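Local coordinates for beta-glucoside kinase (PDB 4HTL), which catalyses the ATP-dependent phosphorylation of cellobiose to cellobiose-6'-phosphate and may also regulate transcription of the cellobiose-PTS operon, at residues Leu16-Val21 with Lys48-Glu53. Sequence-based numbering, arbitrary orientation.
Sequences LKMGVV and KVFLAE
With CG anti to the backbone N (chi1 -172°), Phe-50 reaches from the helix straight to the strand. Met-18, a selenomethionine, sets CG anti to its own carbonyl carbon and keeps chi2 extended: CB starts toward the helix, SE passes alongside the aromatic side chain, which runs the opposite way, and the bent terminal methyl turns off. Two separate atoms of Met-18 therefore meet Phe-50. The CB methylene lies over one ring face, 3.7 Å from the centroid and only 7° off the ring normal, which meets the geometry of a CH-pi contact. Further along, SE lies obliquely beside the ring's attachment end, 3.6 Å from Phe-50 CB; its nearness to the ring makes this a Met-aromatic contact, well off the normal. The far end of the ring meets the backbone of the strand. Gly-19 O lies near the ring plane, at the edge, 3.7 Å from Phe-50 CE2. Gly-19 N, 3.7 Å from Phe-50 CZ, instead stands above the plane on the Met-18 side, away from the ring centre. Val-20 adds its CG2 methyl, 4.0 Å from Phe-50 CZ, neither over the face nor at the edge. All four residues are buried, and the contact is van der Waals packing of one phenylalanine side chain against a selenomethionine, a valine methyl and strand backbone. The axes of strand and helix run nearly parallel, 20° apart, at a closest approach of 10.0 Å, a spacing expected of a helix lying against a sheet. In this ROK kinase of the actin-like ATPase clan, strand 15-21 pairs antiparallel with strands 6-11 and 27-34, and helix 40-52 packs on their sheet: Phe-50 also touches Leu-29 and Lys-31 of strand 27-34, while Met-18 touches Ala-33 there and, on strand 6-11, Phe-9, in a segment that probably binds ATP.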
ATOM      1  N   LEU A  16      -0.299 -29.651   5.482  1.00 28.78           N
ATOM      2  CA  LEU A  16      -1.605 -29.232   5.923  1.00 24.69           C
ATOM      3  C   LEU A  16      -1.584 -29.377   7.424  1.00 26.83           C
ATOM      4  O   LEU A  16      -1.351 -30.488   7.927  1.00 27.31           O
ATOM      5  CB  LEU A  16      -2.712 -30.123   5.349  1.00 23.26           C
ATOM      6  CG  LEU A  16      -4.147 -29.890   5.864  1.00 24.03           C
ATOM      7  CD1 LEU A  16      -4.703 -28.500   5.479  1.00 23.06           C
ATOM      8  CD2 LEU A  16      -5.087 -30.975   5.392  1.00 27.04           C
ATOM      9  N   LYS A  17      -1.729 -28.258   8.139  1.00 26.21           N
ATOM     10  CA  LYS A  17      -1.837 -28.305   9.580  1.00 23.72           C
ATOM     11  C   LYS A  17      -3.307 -28.306   9.996  1.00 22.17           C
ATOM     12  O   LYS A  17      -4.139 -27.647   9.371  1.00 25.21           O
ATOM     13  CB  LYS A  17      -1.116 -27.112  10.185  1.00 28.04           C
ATOM     14  CG  LYS A  17       0.400 -27.109   9.952  1.00 32.59           C
ATOM     15  CD  LYS A  17       0.991 -25.795  10.455  1.00 39.04           C
ATOM     16  CE  LYS A  17       2.515 -25.765  10.383  1.00 53.88           C
ATOM     17  NZ  LYS A  17       3.044 -24.376  10.408  1.00 56.41           N
HETATM   18  N   MSE A  18      -3.616 -29.033  11.067  1.00 26.76           N
HETATM   19  CA  MSE A  18      -4.983 -29.217  11.505  1.00 29.41           C
HETATM   20  C   MSE A  18      -4.984 -29.178  13.030  1.00 26.18           C
HETATM   21  O   MSE A  18      -4.018 -29.633  13.675  1.00 33.15           O
HETATM   22  CB  MSE A  18      -5.533 -30.564  10.996  1.00 30.14           C
HETATM   23  CG  MSE A  18      -5.169 -30.899   9.571  1.00 30.78           C
HETATM   24 SE   MSE A  18      -5.710 -32.708   9.024  0.65 35.04          SE
HETATM   25  CE  MSE A  18      -4.031 -33.198   8.347  1.00 32.91           C
ATOM     26  N   GLY A  19      -6.058 -28.656  13.615  1.00 23.97           N
ATOM     27  CA  GLY A  19      -6.175 -28.642  15.059  1.00 24.25           C
ATOM     28  C   GLY A  19      -7.601 -28.535  15.512  1.00 24.59           C
ATOM     29  O   GLY A  19      -8.502 -28.198  14.726  1.00 29.24           O
ATOM     30  N   VAL A  20      -7.811 -28.866  16.781  1.00 26.91           N
ATOM     31  CA  VAL A  20      -9.069 -28.573  17.455  1.00 28.01           C
ATOM     32  C   VAL A  20      -8.709 -27.458  18.430  1.00 29.70           C
ATOM     33  O   VAL A  20      -7.766 -27.580  19.229  1.00 29.88           O
ATOM     34  CB  VAL A  20      -9.652 -29.790  18.184  1.00 30.19           C
ATOM     35  CG1 VAL A  20     -10.878 -29.381  19.030  1.00 29.04           C
ATOM     36  CG2 VAL A  20      -9.964 -30.913  17.180  1.00 31.58           C
ATOM     37  N   VAL A  21      -9.437 -26.357  18.305  1.00 26.90           N
ATOM     38  CA  VAL A  21      -9.092 -25.114  18.956  1.00 24.29           C
ATOM     39  C   VAL A  21     -10.309 -24.639  19.746  1.00 27.10           C
ATOM     40  O   VAL A  21     -11.471 -24.667  19.263  1.00 31.59           O
ATOM     41  CB  VAL A  21      -8.656 -24.049  17.925  1.00 25.59           C
ATOM     42  CG1 VAL A  21      -8.029 -22.823  18.612  1.00 26.33           C
ATOM     43  CG2 VAL A  21      -7.706 -24.662  16.894  1.00 24.95           C
ATOM     44  N   LYS A  48     -11.582 -34.409   5.438  1.00 38.23           N
ATOM     45  CA  LYS A  48     -12.647 -35.359   5.732  1.00 37.87           C
ATOM     46  C   LYS A  48     -12.229 -36.344   6.813  1.00 33.75           C
ATOM     47  O   LYS A  48     -13.003 -36.642   7.746  1.00 38.93           O
ATOM     48  CB  LYS A  48     -13.065 -36.129   4.462  1.00 37.75           C
ATOM     49  CG  LYS A  48     -14.142 -35.437   3.688  1.00 45.80           C
ATOM     50  CD  LYS A  48     -14.612 -36.283   2.513  1.00 50.01           C
ATOM     51  CE  LYS A  48     -15.693 -37.260   2.923  1.00 48.21           C
ATOM     52  NZ  LYS A  48     -16.957 -36.564   3.312  1.00 54.84           N
ATOM     53  N   VAL A  49     -11.000 -36.836   6.701  1.00 34.24           N
ATOM     54  CA  VAL A  49     -10.470 -37.829   7.664  1.00 35.84           C
ATOM     55  C   VAL A  49     -10.331 -37.186   9.054  1.00 40.77           C
ATOM     56  O   VAL A  49     -10.777 -37.763  10.053  1.00 41.82           O
ATOM     57  CB  VAL A  49      -9.130 -38.443   7.166  1.00 37.41           C
ATOM     58  CG1 VAL A  49      -8.411 -39.227   8.274  1.00 42.48           C
ATOM     59  CG2 VAL A  49      -9.372 -39.326   5.938  1.00 39.66           C
ATOM     60  N   PHE A  50      -9.787 -35.971   9.117  1.00 38.11           N
ATOM     61  CA  PHE A  50      -9.633 -35.273  10.413  1.00 31.26           C
ATOM     62  C   PHE A  50     -10.980 -35.016  11.086  1.00 39.46           C
ATOM     63  O   PHE A  50     -11.108 -35.199  12.291  1.00 40.11           O
ATOM     64  CB  PHE A  50      -8.891 -33.950  10.230  1.00 34.34           C
ATOM     65  CG  PHE A  50      -8.519 -33.234  11.521  1.00 35.31           C
ATOM     66  CD1 PHE A  50      -7.456 -33.654  12.295  1.00 36.87           C
ATOM     67  CD2 PHE A  50      -9.234 -32.124  11.944  1.00 35.35           C
ATOM     68  CE1 PHE A  50      -7.109 -32.977  13.470  1.00 43.46           C
ATOM     69  CE2 PHE A  50      -8.901 -31.453  13.120  1.00 37.04           C
ATOM     70  CZ  PHE A  50      -7.842 -31.885  13.883  1.00 39.02           C
ATOM     71  N   LEU A  51     -11.989 -34.621  10.301  1.00 38.09           N
ATOM     72  CA  LEU A  51     -13.329 -34.328  10.848  1.00 37.44           C
ATOM     73  C   LEU A  51     -14.025 -35.576  11.421  1.00 41.22           C
ATOM     74  O   LEU A  51     -14.627 -35.511  12.494  1.00 53.44           O
ATOM     75  CB  LEU A  51     -14.199 -33.643   9.789  1.00 41.70           C
ATOM     76  CG  LEU A  51     -13.763 -32.214   9.413  1.00 35.10           C
ATOM     77  CD1 LEU A  51     -14.428 -31.743   8.116  1.00 41.24           C
ATOM     78  CD2 LEU A  51     -14.025 -31.244  10.580  1.00 38.77           C
ATOM     79  N   ALA A  52     -13.949 -36.691  10.705  1.00 47.76           N
ATOM     80  CA  ALA A  52     -14.540 -37.965  11.173  1.00 49.86           C
ATOM     81  C   ALA A  52     -13.898 -38.421  12.479  1.00 53.47           C
ATOM     82  O   ALA A  52     -14.572 -38.986  13.348  1.00 61.04           O
ATOM     83  CB  ALA A  52     -14.416 -39.053  10.103  1.00 55.71           C
ATOM     84  N   GLU A  53     -12.596 -38.159  12.602  1.00 51.46           N
ATOM     85  CA  GLU A  53     -11.828 -38.442  13.821  1.00 52.60           C
ATOM     86  C   GLU A  53     -12.163 -37.541  15.003  1.00 51.28           C
ATOM     87  O   GLU A  53     -11.735 -37.829  16.098  1.00 46.15           O
ATOM     88  CB  GLU A  53     -10.316 -38.297  13.554  1.00 49.34           C
ATOM     89  CG  GLU A  53      -9.748 -39.335  12.598  1.00 51.22           C
ATOM     90  CD  GLU A  53      -8.293 -39.099  12.240  1.00 48.49           C
ATOM     91  OE1 GLU A  53      -7.816 -37.937  12.326  1.00 50.76           O
ATOM     92  OE2 GLU A  53      -7.627 -40.098  11.870  1.00 62.81           O
TER